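Local structure of alginate biosynthesis protein AlgX (Pseudomonas aeruginosa, 4KNC) at residues A[27-38]-A[194-202]; A[277-287]-A[309-319]. The protein takes part in O-acetylation of the exopolysaccharide alginate and protects the polymer from degradation as it crosses the periplasm of Pseudomonas aeruginosa. All blocks are in the same frame, centred on the assembly; numbering follows the deposited sequence.

Contact 1: residues A[27-38]-A[194-202]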
loop_
_atom_site.group_PDB
_atom_site.type_symbol
_atom_site.label_atom_id
_atom_site.label_comp_id
_atom_site.label_asym_id
_atom_site.label_seq_id
_atom_site.Cartn_x
_atom_site.Cartn_y
_atom_site.Cartn_z
ATOM N N TYR A 27 -25.043 7.353 1.712
ATOM C CA TYR A 27 -23.627 7.477 1.335
ATOM C C TYR A 27 -23.369 6.800 -0.005
ATOM O O TYR A 27 -22.485 5.954 -0.121
ATOM C CB TYR A 27 -22.707 6.877 2.417
ATOM C CG TYR A 27 -22.819 7.581 3.752
ATOM C CD1 TYR A 27 -23.962 7.438 4.534
ATOM C CD2 TYR A 27 -21.798 8.405 4.224
ATOM C CE1 TYR A 27 -24.101 8.096 5.732
ATOM C CE2 TYR A 27 -21.927 9.074 5.438
ATOM C CZ TYR A 27 -23.081 8.903 6.186
ATOM O OH TYR A 27 -23.247 9.533 7.392
ATOM N N ASN A 28 -24.135 7.189 -1.018
ATOM C CA ASN A 28 -24.173 6.449 -2.280
ATOM C C ASN A 28 -23.235 6.965 -3.371
ATOM O O ASN A 28 -23.373 6.597 -4.538
ATOM C CB ASN A 28 -25.605 6.417 -2.824
ATOM C CG ASN A 28 -26.054 7.769 -3.357
ATOM O OD1 ASN A 28 -25.681 8.817 -2.821
ATOM N ND2 ASN A 28 -26.852 7.751 -4.424
ATOM N N THR A 29 -22.289 7.815 -3.001
ATOM C CA THR A 29 -21.410 8.434 -3.988
ATOM C C THR A 29 -19.935 8.180 -3.727
ATOM O O THR A 29 -19.571 7.505 -2.763
ATOM C CB THR A 29 -21.639 9.933 -4.051
ATOM O OG1 THR A 29 -21.265 10.527 -2.798
ATOM C CG2 THR A 29 -23.106 10.205 -4.341
ATOM N N LYS A 30 -19.090 8.719 -4.599
ATOM C CA LYS A 30 -17.656 8.465 -4.517
ATOM C C LYS A 30 -17.078 9.053 -3.231
ATOM O O LYS A 30 -16.562 8.326 -2.380
ATOM C CB LYS A 30 -16.928 9.025 -5.743
ATOM C CG LYS A 30 -17.030 8.161 -6.995
ATOM N N TYR A 31 -17.187 10.371 -3.099
ATOM C CA TYR A 31 -16.751 11.084 -1.907
ATOM C C TYR A 31 -17.331 10.441 -0.641
ATOM O O TYR A 31 -16.597 10.122 0.298
ATOM C CB TYR A 31 -17.188 12.540 -2.020
ATOM C CG TYR A 31 -16.921 13.408 -0.807
ATOM C CD1 TYR A 31 -15.625 13.764 -0.448
ATOM C CD2 TYR A 31 -17.976 13.904 -0.047
ATOM C CE1 TYR A 31 -15.383 14.562 0.653
ATOM C CE2 TYR A 31 -17.748 14.713 1.046
ATOM C CZ TYR A 31 -16.448 15.037 1.395
ATOM O OH TYR A 31 -16.230 15.841 2.490
ATOM N N LEU A 32 -18.644 10.208 -0.645
ATOM C CA LEU A 32 -19.347 9.762 0.557
ATOM C C LEU A 32 -19.078 8.321 1.008
ATOM O O LEU A 32 -19.194 8.020 2.193
ATOM C CB LEU A 32 -20.849 9.992 0.410
ATOM C CG LEU A 32 -21.243 11.453 0.601
ATOM C CD1 LEU A 32 -22.774 11.654 0.469
ATOM C CD2 LEU A 32 -20.730 11.926 1.939
ATOM N N GLY A 33 -18.716 7.449 0.071
ATOM C CA GLY A 33 -18.561 6.028 0.354
ATOM C C GLY A 33 -17.447 5.688 1.335
ATOM O O GLY A 33 -17.421 4.595 1.910
ATOM N N PHE A 34 -16.528 6.633 1.529
ATOM C CA PHE A 34 -15.433 6.468 2.468
ATOM C C PHE A 34 -15.844 6.743 3.924
ATOM O O PHE A 34 -15.030 6.583 4.837
ATOM C CB PHE A 34 -14.275 7.391 2.063
ATOM C CG PHE A 34 -12.991 7.129 2.808
ATOM C CD1 PHE A 34 -12.292 5.952 2.622
ATOM C CD2 PHE A 34 -12.479 8.071 3.687
ATOM C CE1 PHE A 34 -11.097 5.715 3.314
ATOM C CE2 PHE A 34 -11.291 7.843 4.381
ATOM C CZ PHE A 34 -10.599 6.668 4.196
ATOM N N PHE A 35 -17.097 7.141 4.146
ATOM C CA PHE A 35 -17.532 7.548 5.487
ATOM C C PHE A 35 -18.708 6.744 6.056
ATOM O O PHE A 35 -19.186 7.025 7.150
ATOM C CB PHE A 35 -17.865 9.036 5.501
ATOM C CG PHE A 35 -16.785 9.898 4.918
ATOM C CD1 PHE A 35 -15.676 10.244 5.675
ATOM C CD2 PHE A 35 -16.868 10.347 3.607
ATOM C CE1 PHE A 35 -14.660 11.036 5.133
ATOM C CE2 PHE A 35 -15.855 11.132 3.055
ATOM C CZ PHE A 35 -14.748 11.479 3.819
ATOM N N THR A 36 -19.154 5.736 5.313
ATOM C CA THR A 36 -20.375 4.994 5.621
ATOM C C THR A 36 -20.380 4.227 6.949
ATOM O O THR A 36 -19.505 3.400 7.173
ATOM C CB THR A 36 -20.624 3.964 4.504
ATOM O OG1 THR A 36 -20.359 4.579 3.237
ATOM C CG2 THR A 36 -22.047 3.439 4.542
ATOM N N HIS A 37 -21.313 4.528 7.858
ATOM C CA HIS A 37 -22.015 5.802 7.915
ATOM C C HIS A 37 -21.523 6.489 9.207
ATOM O O HIS A 37 -20.982 5.821 10.101
ATOM C CB HIS A 37 -23.547 5.624 7.886
ATOM C CG HIS A 37 -24.139 5.083 9.156
ATOM N ND1 HIS A 37 -24.592 3.784 9.271
ATOM C CD2 HIS A 37 -24.380 5.672 10.353
ATOM C CE1 HIS A 37 -25.065 3.592 10.489
ATOM N NE2 HIS A 37 -24.948 4.721 11.167
ATOM N N LEU A 38 -21.686 7.806 9.306
ATOM C CA LEU A 38 -21.082 8.556 10.413
ATOM C C LEU A 38 -21.958 8.568 11.650
ATOM O O LEU A 38 -23.162 8.743 11.547
ATOM C CB LEU A 38 -20.785 9.995 9.996
ATOM C CG LEU A 38 -19.764 10.166 8.873
ATOM C CD1 LEU A 38 -19.887 11.574 8.303
ATOM C CD2 LEU A 38 -18.331 9.900 9.386
ATOM N N THR A 194 -11.403 14.764 7.556
ATOM C CA THR A 194 -12.283 14.370 6.452
ATOM C C THR A 194 -13.690 13.954 6.895
ATOM O O THR A 194 -14.658 14.135 6.156
ATOM C CB THR A 194 -11.679 13.224 5.612
ATOM O OG1 THR A 194 -11.478 12.073 6.444
ATOM C CG2 THR A 194 -10.355 13.649 4.989
ATOM N N PHE A 195 -13.822 13.392 8.092
ATOM C CA PHE A 195 -15.150 12.952 8.529
ATOM C C PHE A 195 -15.961 14.205 8.837
ATOM O O PHE A 195 -17.161 14.251 8.575
ATOM C CB PHE A 195 -15.127 12.070 9.799
ATOM C CG PHE A 195 -14.270 10.816 9.702
ATOM C CD1 PHE A 195 -13.577 10.491 8.548
ATOM C CD2 PHE A 195 -14.159 9.972 10.797
ATOM C CE1 PHE A 195 -12.786 9.338 8.483
ATOM C CE2 PHE A 195 -13.366 8.813 10.745
ATOM C CZ PHE A 195 -12.684 8.501 9.583
ATOM N N HIS A 196 -15.296 15.202 9.424
ATOM C CA HIS A 196 -15.939 16.466 9.790
ATOM C C HIS A 196 -16.399 17.204 8.529
ATOM O O HIS A 196 -17.496 17.753 8.501
ATOM C CB HIS A 196 -14.990 17.349 10.601
ATOM C CG HIS A 196 -14.791 16.906 12.018
ATOM N ND1 HIS A 196 -13.650 17.201 12.733
ATOM C CD2 HIS A 196 -15.606 16.235 12.868
ATOM C CE1 HIS A 196 -13.767 16.725 13.963
ATOM N NE2 HIS A 196 -14.946 16.140 14.072
ATOM N N LYS A 197 -15.566 17.188 7.488
ATOM C CA LYS A 197 -15.923 17.793 6.212
ATOM C C LYS A 197 -17.091 17.074 5.556
ATOM O O LYS A 197 -17.977 17.717 4.960
ATOM C CB LYS A 197 -14.737 17.812 5.253
ATOM C CG LYS A 197 -13.615 18.750 5.669
ATOM C CD LYS A 197 -12.535 18.790 4.609
ATOM C CE LYS A 197 -11.257 19.407 5.150
ATOM N NZ LYS A 197 -10.137 19.243 4.178
ATOM N N ALA A 198 -17.097 15.748 5.663
ATOM C CA ALA A 198 -18.195 14.963 5.093
ATOM C C ALA A 198 -19.501 15.291 5.820
ATOM O O ALA A 198 -20.554 15.489 5.203
ATOM C CB ALA A 198 -17.883 13.439 5.176
ATOM N N ALA A 199 -19.424 15.348 7.144
ATOM C CA ALA A 199 -20.581 15.711 7.954
ATOM C C ALA A 199 -21.068 17.132 7.645
ATOM O O ALA A 199 -22.268 17.398 7.702
ATOM C CB ALA A 199 -20.278 15.556 9.445
ATOM N N ALA A 200 -20.139 18.032 7.316
ATOM C CA ALA A 200 -20.493 19.394 6.917
ATOM C C ALA A 200 -21.251 19.380 5.597
ATOM O O ALA A 200 -22.233 20.097 5.426
ATOM C CB ALA A 200 -19.246 20.268 6.798
ATOM N N GLN A 201 -20.792 18.563 4.659
ATOM C CA GLN A 201 -21.454 18.479 3.365
ATOM C C GLN A 201 -22.867 17.902 3.493
ATOM O O GLN A 201 -23.803 18.374 2.829
ATOM C CB GLN A 201 -20.622 17.653 2.392
ATOM C CG GLN A 201 -20.893 17.951 0.933
ATOM C CD GLN A 201 -22.032 17.138 0.387
ATOM O OE1 GLN A 201 -22.148 15.946 0.674
ATOM N NE2 GLN A 201 -22.899 17.778 -0.401
ATOM N N LEU A 202 -23.016 16.906 4.365
ATOM C CA LEU A 202 -24.300 16.232 4.580
ATOM C C LEU A 202 -25.305 17.014 5.418
ATOM O O LEU A 202 -26.504 16.935 5.184
ATOM C CB LEU A 202 -24.089 14.900 5.301
ATOM C CG LEU A 202 -23.476 13.717 4.557
ATOM C CD1 LEU A 202 -23.402 12.515 5.482
ATOM C CD2 LEU A 202 -24.298 13.387 3.353
HETATM O O HOH W 1 -14.067 14.865 3.530
#
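F35 reaches from the loop onto helix 194-202 and lies flat against A198. CB points at the helix, and with CG anti to the carbonyl carbon (chi1 -50°) the ring lays a face on A198. The A198 methyl sits beneath the centre of the ring, its CB 3.6 Å from the F35 centroid and only 9° off the normal, a CH-pi contact. F34 CD2 covers the opposite face. Along the rim, F35 CD1 meets F195 CD1 at 3.6 Å, in line with the F35 plane, the two rings being steeply inclined at 81°. Farther out, F35 CE1 comes within 3.3 Å of T194 O, and CZ follows close behind.

Y31 brings its OH up to the backbone of A198; Y31 OH is 3.3 Å from A198 N, but at a poor angle for a bond. One water joins it there, 2.6 Å from Y31 OH and donating over 2.8 Å to T194 O.

At the other end, the methyls of L32 and L202 meet, CD1 to CD2, at 3.7 Å, while L202 CD1 also packs against the Y27 phenol. That ring is held by its hydroxyl: Y27 OH takes an almost straight bond from L38 N (3.0 Å) and is also bonded to A21 O. L38 sends its two methyls to the backbone and CB of F195 and to A199.

The helix start packed here borders the presumed catalytic site of this SGNH hydrolase-like domain. T194 N is hydrogen-bonded to D148 OD1, and D148 is inferred to form the Ser-His-Asp triad with H150 and S243.

Contact 2: residues A[277-287]-A[309-319]; sequences LLAYMTSEEFH and FYRQAMPLVDN
L278 pushes into helix 309-316 as a knob into a hole formed by F309, Q312, A313 and L316. Its CD2 lies 3.9 Å from L316 CD1 and near the methyl of A313, while CD1 comes up to the amide of Q312, whose NE2 is bonded to S308 O. The two helix segments run at 27° to each other, their axes 9.7 Å apart, close enough for such interlocking. On the same side of L278, one turn apart, L277 CD2 meets the rim of the F309 ring at CZ and M281 bends at chi3 (-62°), which brings M281 CE over A313 CB at 3.8 Å and leaves SD beside V317 CG2.

The hydroxyl of T282, on the other side of L278, marks the change to polar ground: OG1 is bonded back to L278 O at 2.7 Å, yet also rests on the methyls of L316. Beyond it, the H287 ring is sandwiched, with F286 CD2 over one face and N319 over the other. N319 CB stands 3.5 Å from the H287 ring centroid, and the N319 amide lies nearly parallel to the ring, 4° between planes. From the ring edge, H287 NE2 donates to L316 O over 2.6 Å, in the carbonyl plane but bent at the hydrogen; the bond is very short, and the exact pose of the ring is doubtful. N319 OD1 is tied to R396.

L316 O thus receives two donors, H287 NE2 and N319 N, the latter part of the Schellman motif that ends the helix. An apolar, knob-in-hole interior gives way here to a polar helix terminus, where a carbonyl at the helix end is met from both segments.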
loop_
_atom_site.group_PDB
_atom_site.type_symbol
_atom_site.label_atom_id
_atom_site.label_comp_id
_atom_site.label_asym_id
_atom_site.label_seq_id
_atom_site.Cartn_x
_atom_site.Cartn_y
_atom_site.Cartn_z
ATOM N N LEU A 277 4.200 0.306 -3.000
ATOM C CA LEU A 277 5.044 -0.869 -3.181
ATOM C C LEU A 277 5.294 -1.159 -4.672
ATOM O O LEU A 277 6.402 -1.525 -5.062
ATOM C CB LEU A 277 4.400 -2.074 -2.493
ATOM C CG LEU A 277 5.029 -3.461 -2.630
ATOM C CD1 LEU A 277 6.474 -3.446 -2.175
ATOM C CD2 LEU A 277 4.241 -4.436 -1.798
ATOM N N LEU A 278 4.272 -0.996 -5.508
ATOM C CA LEU A 278 4.461 -1.219 -6.943
ATOM C C LEU A 278 5.453 -0.207 -7.542
ATOM O O LEU A 278 6.363 -0.581 -8.274
ATOM C CB LEU A 278 3.122 -1.181 -7.688
ATOM C CG LEU A 278 2.120 -2.324 -7.475
ATOM C CD1 LEU A 278 0.915 -2.195 -8.436
ATOM C CD2 LEU A 278 2.795 -3.697 -7.637
ATOM N N ALA A 279 5.291 1.072 -7.210
ATOM C CA ALA A 279 6.219 2.083 -7.711
ATOM C C ALA A 279 7.634 1.811 -7.222
ATOM O O ALA A 279 8.591 1.861 -8.004
ATOM C CB ALA A 279 5.767 3.485 -7.302
ATOM N N TYR A 280 7.765 1.509 -5.931
ATOM C CA TYR A 280 9.077 1.175 -5.358
ATOM C C TYR A 280 9.751 -0.013 -6.057
ATOM O O TYR A 280 10.921 0.060 -6.445
ATOM C CB TYR A 280 8.976 0.907 -3.846
ATOM C CG TYR A 280 10.311 0.620 -3.201
ATOM C CD1 TYR A 280 11.405 1.449 -3.419
ATOM C CD2 TYR A 280 10.480 -0.473 -2.364
ATOM C CE1 TYR A 280 12.639 1.185 -2.831
ATOM C CE2 TYR A 280 11.698 -0.738 -1.771
ATOM C CZ TYR A 280 12.773 0.090 -2.010
ATOM O OH TYR A 280 13.990 -0.185 -1.414
ATOM N N MET A 281 9.016 -1.105 -6.236
ATOM C CA MET A 281 9.597 -2.268 -6.904
ATOM C C MET A 281 9.732 -2.096 -8.423
ATOM O O MET A 281 10.308 -2.951 -9.092
ATOM C CB MET A 281 8.814 -3.541 -6.586
ATOM C CG MET A 281 8.677 -3.841 -5.112
ATOM S SD MET A 281 8.452 -5.600 -4.809
ATOM C CE MET A 281 6.919 -5.951 -5.657
ATOM N N THR A 282 9.195 -1.011 -8.976
ATOM C CA THR A 282 9.483 -0.696 -10.380
ATOM C C THR A 282 10.774 0.124 -10.485
ATOM O O THR A 282 11.383 0.213 -11.549
ATOM C CB THR A 282 8.319 0.063 -11.073
ATOM O OG1 THR A 282 7.101 -0.671 -10.908
ATOM C CG2 THR A 282 8.584 0.219 -12.565
ATOM N N SER A 283 11.200 0.712 -9.371
ATOM C CA SER A 283 12.366 1.586 -9.393
ATOM C C SER A 283 13.670 0.818 -9.610
ATOM O O SER A 283 13.820 -0.329 -9.174
ATOM C CB SER A 283 12.444 2.429 -8.108
ATOM O OG SER A 283 12.974 1.683 -7.018
ATOM N N GLU A 284 14.612 1.465 -10.291
ATOM C CA GLU A 284 15.937 0.901 -10.527
ATOM C C GLU A 284 16.717 0.676 -9.240
ATOM O O GLU A 284 17.317 -0.380 -9.069
ATOM C CB GLU A 284 16.754 1.796 -11.468
ATOM N N GLU A 285 16.714 1.665 -8.346
ATOM C CA GLU A 285 17.465 1.557 -7.095
ATOM C C GLU A 285 17.047 0.317 -6.310
ATOM O O GLU A 285 17.889 -0.331 -5.674
ATOM C CB GLU A 285 17.318 2.821 -6.237
ATOM C CG GLU A 285 18.060 2.776 -4.889
ATOM C CD GLU A 285 19.586 2.728 -5.018
ATOM O OE1 GLU A 285 20.139 3.190 -6.041
ATOM O OE2 GLU A 285 20.241 2.219 -4.082
ATOM N N PHE A 286 15.761 -0.032 -6.384
ATOM C CA PHE A 286 15.273 -1.231 -5.703
ATOM C C PHE A 286 16.029 -2.457 -6.176
ATOM O O PHE A 286 16.495 -3.247 -5.359
ATOM C CB PHE A 286 13.774 -1.428 -5.894
ATOM C CG PHE A 286 13.262 -2.742 -5.363
ATOM C CD1 PHE A 286 13.143 -2.957 -4.000
ATOM C CD2 PHE A 286 12.882 -3.761 -6.231
ATOM C CE1 PHE A 286 12.666 -4.173 -3.508
ATOM C CE2 PHE A 286 12.402 -4.976 -5.746
ATOM C CZ PHE A 286 12.296 -5.179 -4.381
ATOM N N HIS A 287 16.186 -2.598 -7.490
ATOM C CA HIS A 287 16.894 -3.766 -8.019
ATOM C C HIS A 287 18.413 -3.664 -7.951
ATOM O O HIS A 287 19.099 -4.689 -7.881
ATOM C CB HIS A 287 16.400 -4.123 -9.421
ATOM C CG HIS A 287 14.972 -4.558 -9.432
ATOM N ND1 HIS A 287 13.938 -3.702 -9.748
ATOM C CD2 HIS A 287 14.398 -5.736 -9.091
ATOM C CE1 HIS A 287 12.790 -4.346 -9.637
ATOM N NE2 HIS A 287 13.041 -5.579 -9.234
ATOM N N PHE A 309 -3.053 -6.936 -8.588
ATOM C CA PHE A 309 -1.934 -6.483 -7.757
ATOM C C PHE A 309 -0.766 -7.458 -7.831
ATOM O O PHE A 309 0.376 -7.072 -8.115
ATOM C CB PHE A 309 -2.350 -6.312 -6.294
ATOM C CG PHE A 309 -1.192 -6.068 -5.369
ATOM C CD1 PHE A 309 -0.484 -4.878 -5.428
ATOM C CD2 PHE A 309 -0.803 -7.027 -4.452
ATOM C CE1 PHE A 309 0.592 -4.641 -4.579
ATOM C CE2 PHE A 309 0.276 -6.796 -3.592
ATOM C CZ PHE A 309 0.972 -5.602 -3.660
ATOM N N TYR A 310 -1.053 -8.727 -7.565
ATOM C CA TYR A 310 -0.017 -9.749 -7.539
ATOM C C TYR A 310 0.590 -10.040 -8.910
ATOM O O TYR A 310 1.789 -10.313 -9.009
ATOM C CB TYR A 310 -0.536 -11.015 -6.841
ATOM C CG TYR A 310 -0.911 -10.718 -5.402
ATOM C CD1 TYR A 310 0.048 -10.748 -4.391
ATOM C CD2 TYR A 310 -2.207 -10.342 -5.066
ATOM C CE1 TYR A 310 -0.281 -10.442 -3.067
ATOM C CE2 TYR A 310 -2.554 -10.040 -3.752
ATOM C CZ TYR A 310 -1.581 -10.089 -2.756
ATOM O OH TYR A 310 -1.920 -9.782 -1.452
ATOM N N ARG A 311 -0.223 -9.958 -9.965
ATOM C CA ARG A 311 0.302 -10.094 -11.329
ATOM C C ARG A 311 1.379 -9.055 -11.685
ATOM O O ARG A 311 2.223 -9.290 -12.547
ATOM C CB ARG A 311 -0.830 -10.033 -12.356
ATOM C CG ARG A 311 -1.802 -11.182 -12.230
ATOM C CD ARG A 311 -2.839 -11.129 -13.324
ATOM N NE ARG A 311 -2.265 -11.354 -14.645
ATOM C CZ ARG A 311 -2.959 -11.215 -15.769
ATOM N NH1 ARG A 311 -4.232 -10.851 -15.705
ATOM N NH2 ARG A 311 -2.391 -11.435 -16.950
ATOM N N GLN A 312 1.334 -7.901 -11.034
ATOM C CA GLN A 312 2.401 -6.919 -11.167
ATOM C C GLN A 312 3.518 -7.174 -10.139
ATOM O O GLN A 312 4.699 -7.248 -10.487
ATOM C CB GLN A 312 1.836 -5.509 -10.999
ATOM C CG GLN A 312 0.849 -5.106 -12.073
ATOM C CD GLN A 312 0.152 -3.814 -11.748
ATOM O OE1 GLN A 312 0.710 -2.723 -11.927
ATOM N NE2 GLN A 312 -1.078 -3.922 -11.245
ATOM N N ALA A 313 3.142 -7.318 -8.872
ATOM C CA ALA A 313 4.141 -7.409 -7.808
ATOM C C ALA A 313 5.104 -8.578 -7.980
ATOM O O ALA A 313 6.312 -8.398 -7.829
ATOM C CB ALA A 313 3.481 -7.440 -6.435
ATOM N N MET A 314 4.578 -9.756 -8.322
ATOM C CA MET A 314 5.419 -10.944 -8.477
ATOM C C MET A 314 6.580 -10.757 -9.473
ATOM O O MET A 314 7.737 -10.883 -9.085
ATOM C CB MET A 314 4.587 -12.206 -8.787
ATOM C CG MET A 314 3.718 -12.663 -7.633
ATOM S SD MET A 314 4.703 -13.243 -6.234
ATOM C CE MET A 314 5.041 -14.922 -6.780
ATOM N N PRO A 315 6.284 -10.438 -10.747
ATOM C CA PRO A 315 7.409 -10.254 -11.672
ATOM C C PRO A 315 8.225 -8.995 -11.400
ATOM O O PRO A 315 9.354 -8.896 -11.874
ATOM C CB PRO A 315 6.720 -10.126 -13.033
ATOM C CG PRO A 315 5.361 -9.568 -12.692
ATOM C CD PRO A 315 4.989 -10.273 -11.434
ATOM N N LEU A 316 7.662 -8.040 -10.672
ATOM C CA LEU A 316 8.404 -6.826 -10.342
ATOM C C LEU A 316 9.593 -7.095 -9.409
ATOM O O LEU A 316 10.576 -6.344 -9.412
ATOM C CB LEU A 316 7.479 -5.763 -9.743
ATOM C CG LEU A 316 6.743 -4.930 -10.789
ATOM C CD1 LEU A 316 5.773 -3.980 -10.102
ATOM C CD2 LEU A 316 7.754 -4.173 -11.623
ATOM N N VAL A 317 9.506 -8.156 -8.614
ATOM C CA VAL A 317 10.611 -8.505 -7.719
ATOM C C VAL A 317 11.931 -8.658 -8.491
ATOM O O VAL A 317 12.984 -8.247 -8.001
ATOM C CB VAL A 317 10.298 -9.770 -6.889
ATOM C CG1 VAL A 317 11.499 -10.184 -6.057
ATOM C CG2 VAL A 317 9.119 -9.512 -5.993
ATOM N N ASP A 318 11.862 -9.206 -9.711
ATOM C CA ASP A 318 13.048 -9.360 -10.566
ATOM C C ASP A 318 13.087 -8.427 -11.771
ATOM O O ASP A 318 13.552 -8.809 -12.840
ATOM C CB ASP A 318 13.203 -10.803 -11.049
ATOM C CG ASP A 318 13.613 -11.736 -9.945
ATOM O OD1 ASP A 318 12.769 -11.987 -9.059
ATOM O OD2 ASP A 318 14.774 -12.209 -9.958
ATOM N N ASN A 319 12.602 -7.206 -11.592
ATOM C CA ASN A 319 12.742 -6.157 -12.598
ATOM C C ASN A 319 12.144 -6.471 -13.978
ATOM O O ASN A 319 12.660 -6.018 -14.999
ATOM C CB ASN A 319 14.216 -5.744 -12.738
ATOM C CG ASN A 319 14.373 -4.270 -13.069
ATOM O OD1 ASN A 319 13.380 -3.567 -13.319
ATOM N ND2 ASN A 319 15.613 -3.792 -13.083
#

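Overall arrangement
Contact 1 and contact 2 stand on opposite sides of the chain's centre, with centres about 34 Å apart and nearest atoms about 17 Å apart, and they share no element. Contact 1 is peripheral and partly buried: a loop lies on one helix, aromatic rings and aliphatic side chains share the packing, and across the interface the polar link is a water rather than a direct bond. Contact 2 is buried and nearer the centre, joining helices by interlocked aliphatic side chains and one direct histidine-to-carbonyl bond. Their settings differ as well: 194-202 begins beside the presumed active site, whereas 309-319 touches strand 396-400 of the carbohydrate-binding module.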